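Heat shock protease HtrA (Thermotoga maritima, PDB 1L1J) probably acts as a serine endopeptidase of the heat-shock response, cutting proteins without ATP, and is represented here by its trypsin-like protease domain. Local coordinates at residues I82-L87 with A106-K111. Numbering follows the deposited sequence.
Sequences ITVTML and AVIKIK
The backbones of 82-87 and 106-111 face each other without a hydrogen bond between them, the CA atoms of V84 and I110 being 8.0 Å apart, so aliphatic side chains alone bridge the gap. V84 and I110 meet most closely. CG2 of V84 lies 3.7 Å from CD1 of I110, and the end of the isoleucine also reaches the branch point of the valine, CD1 to CB of V84 being 3.9 Å. In V84, CG1 stands anti to the backbone N (chi1 160°), which leaves CG2 as the methyl presented to I110; the two side chains cross at a slant. The compact valine offers its branch, and the longer isoleucine brings its terminal methyl to it. The same CG2 looks more loosely toward I108, 4.5 Å from its CG2, while CD1 of I82, at the end of an extended chain (chi2 173°), comes within 4.5 Å of CG1 of I108. All four are buried, where branched aliphatic side chains fill space without polar atoms that would need partners. V76 of helix 73-76 touches both I82 and I108, and A94 packs on I108 and I110. T83 and K109 point away and are partly exposed, which suits a hydroxyl and a charged chain; K109 also makes a cation-pi contact with Y68. Strands 17-23, 54-64 and 68-72 lie between 83-85 and 105-109 in the antiparallel sheet, so the contact closes across its curve. Such a curled sheet is the N-terminal beta-barrel of trypsin-like proteases, which here carries the predicted catalytic H74 and D104.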
loop_
_atom_site.group_PDB
_atom_site.type_symbol
_atom_site.label_atom_id
_atom_site.label_comp_id
_atom_site.label_asym_id
_atom_site.label_seq_id
_atom_site.Cartn_x
_atom_site.Cartn_y
_atom_site.Cartn_z
ATOM N N ILE A 82 8.285 -11.510 8.124
ATOM C CA ILE A 82 7.433 -10.355 7.878
ATOM C C ILE A 82 7.006 -9.689 9.174
ATOM O O ILE A 82 6.364 -10.317 10.013
ATOM C CB ILE A 82 6.168 -10.764 7.121
ATOM C CG1 ILE A 82 6.548 -11.587 5.890
ATOM C CG2 ILE A 82 5.377 -9.525 6.725
ATOM C CD1 ILE A 82 5.361 -12.184 5.173
ATOM N N THR A 83 7.342 -8.410 9.323
ATOM C CA THR A 83 6.991 -7.658 10.527
ATOM C C THR A 83 5.961 -6.555 10.228
ATOM O O THR A 83 6.146 -5.739 9.324
ATOM C CB THR A 83 8.258 -7.010 11.174
ATOM O OG1 THR A 83 9.307 -7.988 11.276
ATOM C CG2 THR A 83 7.934 -6.471 12.575
ATOM N N VAL A 84 4.873 -6.542 10.993
ATOM C CA VAL A 84 3.827 -5.543 10.813
ATOM C C VAL A 84 3.739 -4.609 12.013
ATOM O O VAL A 84 3.577 -5.058 13.147
ATOM C CB VAL A 84 2.451 -6.210 10.592
ATOM C CG1 VAL A 84 1.324 -5.223 10.888
ATOM C CG2 VAL A 84 2.348 -6.684 9.159
ATOM N N THR A 85 3.842 -3.309 11.761
ATOM C CA THR A 85 3.766 -2.332 12.842
ATOM C C THR A 85 2.499 -1.466 12.682
ATOM O O THR A 85 2.156 -1.053 11.572
ATOM C CB THR A 85 5.035 -1.439 12.863
ATOM O OG1 THR A 85 6.208 -2.261 12.761
ATOM C CG2 THR A 85 5.095 -0.635 14.155
ATOM N N MET A 86 1.807 -1.201 13.789
ATOM C CA MET A 86 0.580 -0.411 13.746
ATOM C C MET A 86 0.685 0.995 14.331
ATOM O O MET A 86 1.663 1.347 14.994
ATOM C CB MET A 86 -0.556 -1.155 14.456
ATOM C CG MET A 86 -1.401 -2.050 13.559
ATOM S SD MET A 86 -2.786 -2.792 14.462
ATOM C CE MET A 86 -4.073 -1.522 14.379
ATOM N N LEU A 87 -0.349 1.791 14.082
ATOM C CA LEU A 87 -0.386 3.159 14.560
ATOM C C LEU A 87 -0.382 3.258 16.071
ATOM O O LEU A 87 0.217 4.185 16.618
ATOM C CB LEU A 87 -1.616 3.896 14.016
ATOM C CG LEU A 87 -1.374 4.982 12.963
ATOM C CD1 LEU A 87 -2.653 5.772 12.783
ATOM C CD2 LEU A 87 -0.245 5.908 13.393
ATOM N N ALA A 106 -1.137 -8.625 -2.630
ATOM C CA ALA A 106 -0.634 -9.572 -1.648
ATOM C C ALA A 106 -1.372 -9.416 -0.335
ATOM O O ALA A 106 -1.493 -8.314 0.182
ATOM C CB ALA A 106 0.858 -9.359 -1.438
ATOM N N VAL A 107 -1.867 -10.525 0.202
ATOM C CA VAL A 107 -2.587 -10.490 1.464
ATOM C C VAL A 107 -1.767 -11.109 2.599
ATOM O O VAL A 107 -1.043 -12.092 2.417
ATOM C CB VAL A 107 -3.953 -11.201 1.348
ATOM C CG1 VAL A 107 -3.749 -12.672 1.034
ATOM C CG2 VAL A 107 -4.744 -11.012 2.634
ATOM N N ILE A 108 -1.902 -10.512 3.776
ATOM C CA ILE A 108 -1.175 -10.923 4.956
ATOM C C ILE A 108 -2.148 -11.121 6.116
ATOM O O ILE A 108 -3.297 -10.690 6.037
ATOM C CB ILE A 108 -0.115 -9.850 5.268
ATOM C CG1 ILE A 108 1.270 -10.413 4.960
ATOM C CG2 ILE A 108 -0.275 -9.310 6.688
ATOM C CD1 ILE A 108 1.449 -10.788 3.510
ATOM N N LYS A 109 -1.689 -11.773 7.185
ATOM C CA LYS A 109 -2.546 -12.045 8.340
ATOM C C LYS A 109 -1.859 -11.902 9.709
ATOM O O LYS A 109 -0.797 -12.485 9.968
ATOM C CB LYS A 109 -3.145 -13.451 8.203
ATOM C CG LYS A 109 -4.094 -13.858 9.316
ATOM C CD LYS A 109 -5.314 -12.963 9.363
ATOM C CE LYS A 109 -6.341 -13.495 10.351
ATOM N NZ LYS A 109 -5.816 -13.583 11.750
ATOM N N ILE A 110 -2.498 -11.123 10.577
ATOM C CA ILE A 110 -2.005 -10.860 11.922
ATOM C C ILE A 110 -2.899 -11.476 13.007
ATOM O O ILE A 110 -4.121 -11.313 13.007
ATOM C CB ILE A 110 -1.867 -9.337 12.150
ATOM C CG1 ILE A 110 -0.428 -8.917 11.901
ATOM C CG2 ILE A 110 -2.279 -8.959 13.550
ATOM C CD1 ILE A 110 0.041 -9.214 10.526
ATOM N N LYS A 111 -2.269 -12.181 13.935
ATOM C CA LYS A 111 -2.974 -12.837 15.026
ATOM C C LYS A 111 -3.722 -11.822 15.896
ATOM O O LYS A 111 -3.138 -10.839 16.359
ATOM C CB LYS A 111 -1.973 -13.628 15.875
ATOM C CG LYS A 111 -0.719 -14.075 15.109
ATOM C CD LYS A 111 0.089 -15.100 15.910
ATOM C CE LYS A 111 1.506 -15.281 15.363
ATOM N NZ LYS A 111 2.396 -14.128 15.694
#